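Local coordinates for serine proteinase inhibitor A (Sagittaria sagittifolia, PDB 3E8L), which inhibits serine proteases, probably through two reactive sites that act on trypsin and chymotrypsin at the same time, and probably inhibits kallikrein weakly, at residues A[103-117]-A[159-172]. The protein carries 2 engineered substitutions. Numbering follows the deposited sequence.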
loop_
_atom_site.group_PDB
_atom_site.type_symbol
_atom_site.label_atom_id
_atom_site.label_comp_id
_atom_site.label_asym_id
_atom_site.label_seq_id
_atom_site.Cartn_x
_atom_site.Cartn_y
_atom_site.Cartn_z
ATOM N N ILE A 103 -0.609 -3.944 7.973
ATOM C CA ILE A 103 -0.712 -5.061 8.876
ATOM C C ILE A 103 0.686 -5.518 9.233
ATOM O O ILE A 103 1.477 -5.893 8.382
ATOM C CB ILE A 103 -1.453 -6.230 8.245
ATOM C CG1 ILE A 103 -2.739 -5.745 7.594
ATOM C CG2 ILE A 103 -1.773 -7.275 9.310
ATOM C CD1 ILE A 103 -3.303 -6.715 6.626
ATOM N N GLY A 104 0.991 -5.486 10.506
ATOM C CA GLY A 104 2.315 -5.858 10.938
ATOM C C GLY A 104 2.407 -7.317 11.311
ATOM O O GLY A 104 1.402 -7.956 11.654
ATOM N N LYS A 105 3.634 -7.824 11.227
ATOM C CA LYS A 105 4.039 -9.124 11.741
ATOM C C LYS A 105 3.542 -9.237 13.186
ATOM O O LYS A 105 3.618 -8.267 13.944
ATOM C CB LYS A 105 5.571 -9.171 11.691
ATOM C CG LYS A 105 6.242 -10.369 12.315
ATOM C CD LYS A 105 7.725 -10.385 11.920
ATOM C CE LYS A 105 8.340 -11.754 12.125
ATOM N NZ LYS A 105 9.590 -11.884 11.329
ATOM N N SER A 106 3.008 -10.391 13.572
ATOM C CA SER A 106 2.627 -10.539 14.965
ATOM C C SER A 106 3.833 -10.521 15.919
ATOM O O SER A 106 4.924 -10.956 15.570
ATOM C CB SER A 106 1.744 -11.777 15.191
ATOM O OG SER A 106 2.502 -12.945 15.038
ATOM N N GLU A 107 3.612 -9.980 17.110
ATOM C CA GLU A 107 4.665 -9.768 18.075
ATOM C C GLU A 107 4.046 -9.877 19.474
ATOM O O GLU A 107 2.823 -9.863 19.629
ATOM C CB GLU A 107 5.329 -8.391 17.861
ATOM C CG GLU A 107 4.351 -7.196 17.828
ATOM C CD GLU A 107 5.034 -5.831 17.891
ATOM O OE1 GLU A 107 5.239 -5.318 19.010
ATOM O OE2 GLU A 107 5.342 -5.251 16.832
ATOM N N THR A 108 4.893 -9.992 20.482
ATOM C CA THR A 108 4.456 -9.951 21.854
ATOM C C THR A 108 5.008 -8.705 22.499
ATOM O O THR A 108 6.189 -8.416 22.379
ATOM C CB THR A 108 4.937 -11.173 22.607
ATOM O OG1 THR A 108 4.503 -12.329 21.890
ATOM C CG2 THR A 108 4.341 -11.190 24.005
ATOM N N ASN A 109 4.141 -7.976 23.189
ATOM C CA ASN A 109 4.455 -6.655 23.712
ATOM C C ASN A 109 3.484 -6.326 24.837
ATOM O O ASN A 109 2.273 -6.204 24.609
ATOM C CB ASN A 109 4.299 -5.637 22.574
ATOM C CG ASN A 109 4.944 -4.298 22.870
ATOM O OD1 ASN A 109 5.214 -3.538 21.941
ATOM N ND2 ASN A 109 5.172 -3.984 24.145
ATOM N N GLY A 110 4.005 -6.182 26.047
ATOM C CA GLY A 110 3.158 -5.906 27.201
ATOM C C GLY A 110 2.432 -7.165 27.631
ATOM O O GLY A 110 1.378 -7.098 28.260
ATOM N N GLY A 111 3.002 -8.322 27.310
ATOM C CA GLY A 111 2.341 -9.584 27.575
ATOM C C GLY A 111 1.191 -9.810 26.603
ATOM O O GLY A 111 0.354 -10.656 26.836
ATOM N N ILE A 112 1.154 -9.033 25.522
ATOM C CA ILE A 112 0.129 -9.177 24.500
ATOM C C ILE A 112 0.736 -9.696 23.186
ATOM O O ILE A 112 1.739 -9.160 22.698
ATOM C CB ILE A 112 -0.645 -7.843 24.255
ATOM C CG1 ILE A 112 -1.220 -7.273 25.558
ATOM C CG2 ILE A 112 -1.758 -8.044 23.250
ATOM C CD1 ILE A 112 -2.481 -7.937 26.085
ATOM N N SER A 113 0.143 -10.757 22.643
ATOM C CA SER A 113 0.500 -11.235 21.319
ATOM C C SER A 113 -0.546 -10.777 20.324
ATOM O O SER A 113 -1.741 -11.078 20.479
ATOM C CB SER A 113 0.641 -12.747 21.286
ATOM O OG SER A 113 1.740 -13.135 22.091
ATOM N N PHE A 114 -0.097 -10.032 19.317
ATOM C CA PHE A 114 -0.974 -9.564 18.265
ATOM C C PHE A 114 -0.214 -9.174 17.001
ATOM O O PHE A 114 1.012 -9.050 17.007
ATOM C CB PHE A 114 -1.827 -8.392 18.763
ATOM C CG PHE A 114 -1.051 -7.113 19.039
ATOM C CD1 PHE A 114 -1.530 -5.888 18.564
ATOM C CD2 PHE A 114 0.133 -7.123 19.782
ATOM C CE1 PHE A 114 -0.854 -4.702 18.820
ATOM C CE2 PHE A 114 0.825 -5.942 20.040
ATOM C CZ PHE A 114 0.321 -4.722 19.555
ATOM N N GLN A 115 -0.970 -9.012 15.920
ATOM C CA GLN A 115 -0.486 -8.353 14.723
ATOM C C GLN A 115 -0.884 -6.882 14.804
ATOM O O GLN A 115 -2.054 -6.555 14.636
ATOM C CB GLN A 115 -1.097 -8.985 13.477
ATOM C CG GLN A 115 -0.759 -10.432 13.275
ATOM C CD GLN A 115 -1.373 -10.956 12.008
ATOM O OE1 GLN A 115 -2.421 -11.607 12.038
ATOM N NE2 GLN A 115 -0.764 -10.615 10.869
ATOM N N PRO A 116 0.085 -5.982 15.073
ATOM C CA PRO A 116 -0.328 -4.577 15.151
ATOM C C PRO A 116 -0.584 -3.988 13.779
ATOM O O PRO A 116 -0.129 -4.542 12.780
ATOM C CB PRO A 116 0.887 -3.889 15.784
ATOM C CG PRO A 116 2.026 -4.790 15.519
ATOM C CD PRO A 116 1.480 -6.174 15.508
ATOM N N ILE A 117 -1.335 -2.892 13.729
ATOM C CA ILE A 117 -1.351 -2.051 12.550
ATOM C C ILE A 117 -0.178 -1.103 12.766
ATOM O O ILE A 117 -0.045 -0.509 13.847
ATOM C CB ILE A 117 -2.657 -1.229 12.422
ATOM C CG1 ILE A 117 -3.883 -2.141 12.507
ATOM C CG2 ILE A 117 -2.664 -0.455 11.121
ATOM C CD1 ILE A 117 -3.809 -3.358 11.607
ATOM N N VAL A 159 -10.190 -4.888 12.320
ATOM C CA VAL A 159 -9.220 -4.249 13.204
ATOM C C VAL A 159 -9.867 -3.933 14.548
ATOM O O VAL A 159 -10.973 -3.383 14.606
ATOM C CB VAL A 159 -8.702 -2.969 12.578
ATOM C CG1 VAL A 159 -8.049 -2.079 13.616
ATOM C CG2 VAL A 159 -7.728 -3.289 11.439
ATOM N N GLY A 160 -9.186 -4.299 15.631
ATOM C CA GLY A 160 -9.631 -3.976 16.991
ATOM C C GLY A 160 -8.521 -3.406 17.865
ATOM O O GLY A 160 -7.407 -3.171 17.399
ATOM N N SER A 161 -8.821 -3.193 19.139
ATOM C CA SER A 161 -7.873 -2.544 20.036
ATOM C C SER A 161 -7.244 -3.501 21.063
ATOM O O SER A 161 -7.903 -4.453 21.528
ATOM C CB SER A 161 -8.570 -1.402 20.769
ATOM O OG SER A 161 -9.536 -1.925 21.658
ATOM N N PHE A 162 -5.988 -3.222 21.420
ATOM C CA PHE A 162 -5.264 -3.959 22.457
ATOM C C PHE A 162 -4.674 -3.031 23.529
ATOM O O PHE A 162 -3.955 -2.089 23.201
ATOM C CB PHE A 162 -4.115 -4.763 21.833
ATOM C CG PHE A 162 -4.556 -5.812 20.864
ATOM C CD1 PHE A 162 -4.759 -7.119 21.292
ATOM C CD2 PHE A 162 -4.744 -5.506 19.518
ATOM C CE1 PHE A 162 -5.165 -8.121 20.391
ATOM C CE2 PHE A 162 -5.150 -6.495 18.617
ATOM C CZ PHE A 162 -5.355 -7.815 19.060
ATOM N N ASN A 163 -4.952 -3.304 24.800
ATOM C CA ASN A 163 -4.337 -2.539 25.899
ATOM C C ASN A 163 -2.922 -3.060 26.133
ATOM O O ASN A 163 -2.728 -4.121 26.726
ATOM C CB ASN A 163 -5.184 -2.586 27.186
ATOM C CG ASN A 163 -4.595 -1.736 28.341
ATOM O OD1 ASN A 163 -5.340 -1.174 29.154
ATOM N ND2 ASN A 163 -3.269 -1.663 28.428
ATOM N N VAL A 164 -1.944 -2.295 25.653
ATOM C CA VAL A 164 -0.538 -2.668 25.726
ATOM C C VAL A 164 0.215 -1.663 26.602
ATOM O O VAL A 164 0.410 -0.517 26.202
ATOM C CB VAL A 164 0.075 -2.673 24.331
ATOM C CG1 VAL A 164 1.522 -3.079 24.389
ATOM C CG2 VAL A 164 -0.687 -3.617 23.435
ATOM N N ASN A 165 0.638 -2.094 27.789
ATOM C CA ASN A 165 1.284 -1.199 28.764
ATOM C C ASN A 165 0.515 0.120 28.898
ATOM O O ASN A 165 1.081 1.191 28.690
ATOM C CB ASN A 165 2.745 -0.890 28.369
ATOM C CG ASN A 165 3.625 -2.129 28.290
ATOM O OD1 ASN A 165 4.338 -2.335 27.294
ATOM N ND2 ASN A 165 3.584 -2.961 29.330
ATOM N N GLY A 166 -0.780 0.042 29.187
ATOM C CA GLY A 166 -1.585 1.240 29.401
ATOM C C GLY A 166 -2.031 1.989 28.148
ATOM O O GLY A 166 -2.984 2.766 28.205
ATOM N N ARG A 167 -1.362 1.762 27.018
ATOM C CA ARG A 167 -1.723 2.444 25.776
ATOM C C ARG A 167 -2.628 1.575 24.892
ATOM O O ARG A 167 -2.466 0.348 24.824
ATOM C CB ARG A 167 -0.481 2.933 25.018
ATOM C CG ARG A 167 0.258 4.040 25.758
ATOM C CD ARG A 167 1.397 4.624 24.963
ATOM N NE ARG A 167 2.456 5.123 25.846
ATOM C CZ ARG A 167 2.802 6.412 25.983
ATOM N NH1 ARG A 167 2.175 7.370 25.284
ATOM N NH2 ARG A 167 3.781 6.752 26.834
ATOM N N THR A 168 -3.600 2.213 24.246
ATOM C CA THR A 168 -4.499 1.502 23.386
ATOM C C THR A 168 -3.947 1.455 21.950
ATOM O O THR A 168 -3.866 2.471 21.266
ATOM C CB THR A 168 -5.904 2.107 23.449
ATOM O OG1 THR A 168 -6.438 1.929 24.772
ATOM C CG2 THR A 168 -6.830 1.426 22.445
ATOM N N LEU A 169 -3.559 0.261 21.511
ATOM C CA LEU A 169 -2.989 0.055 20.182
ATOM C C LEU A 169 -3.939 -0.719 19.273
ATOM O O LEU A 169 -4.747 -1.522 19.736
ATOM C CB LEU A 169 -1.663 -0.714 20.285
ATOM C CG LEU A 169 -0.389 0.051 20.602
ATOM C CD1 LEU A 169 -0.375 0.546 22.063
ATOM C CD2 LEU A 169 0.820 -0.845 20.292
ATOM N N LEU A 170 -3.822 -0.494 17.977
ATOM C CA LEU A 170 -4.681 -1.178 17.039
ATOM C C LEU A 170 -3.965 -2.395 16.505
ATOM O O LEU A 170 -2.745 -2.365 16.325
ATOM C CB LEU A 170 -5.065 -0.248 15.894
ATOM C CG LEU A 170 -5.932 0.965 16.217
ATOM C CD1 LEU A 170 -6.485 1.486 14.936
ATOM C CD2 LEU A 170 -7.067 0.573 17.161
ATOM N N GLY A 171 -4.715 -3.467 16.263
ATOM C CA GLY A 171 -4.172 -4.655 15.611
ATOM C C GLY A 171 -5.290 -5.482 15.002
ATOM O O GLY A 171 -6.462 -5.092 15.060
ATOM N N ILE A 172 -4.931 -6.605 14.382
ATOM C CA ILE A 172 -5.895 -7.531 13.830
ATOM C C ILE A 172 -6.551 -8.225 15.007
ATOM O O ILE A 172 -5.856 -8.723 15.911
ATOM C CB ILE A 172 -5.205 -8.574 12.922
ATOM C CG1 ILE A 172 -4.466 -7.890 11.771
ATOM C CG2 ILE A 172 -6.194 -9.668 12.444
ATOM C CD1 ILE A 172 -5.323 -6.992 10.841
HETATM O O HOH W 1 0.109 -4.767 28.950
HETATM O O HOH W 2 -3.481 -9.921 16.361
#
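Different first torsions bring F114 and F162 together. In F114, chi1 of 68° sets CG between the backbone N and the carbonyl carbon, with CB left over the F162 ring. In F162, chi1 of -63° sets CG beside the backbone N and lays the ring alongside F114. The two side chains slide past each other in opposite directions. F114 CB lies over one face of the F162 ring, 3.7 Å from its centroid, as a CH-pi contact. The ring planes are inclined at 47°. The far end of the F114 ring points at the hairpin 159-172, where its CZ comes 4.0 Å from L169 CD2. P116 CD sits over one face of the F114 ring. I112 CG2 also packs on F162, and V164 CG2 touches F114.

The backbones join at a single bridge between P116 and G171. I172 N donates to Q115 O at 2.9 Å, nearly in line with the carbonyl. I117 N donates to L170 O at 3.0 Å, and this donor stands above the carbonyl plane. G171 CA lies close to Q115 O and to the edge of the F114 ring. One water links Q115 N to I172 O, and another links G110 O to N165 N at the hairpin tips.

Beyond the bridge, I117 CD1 and V159 CG2 meet tip to tip at 3.9 Å. I172 CG1 reaches I103 CG2 at 3.7 Å. A146 of strand 142-147 touches I103, V159 and I172, while the backbone of V55 in strand 52-57 hydrogen-bonds to those of I117 and L170.

The contact joins two hairpins of the beta-trefoil of a Kunitz-type inhibitor. Its chemistry is mainly apolar. Two direct backbone bonds fix the register at one end, and two waters bridge backbone atoms where the backbones draw apart.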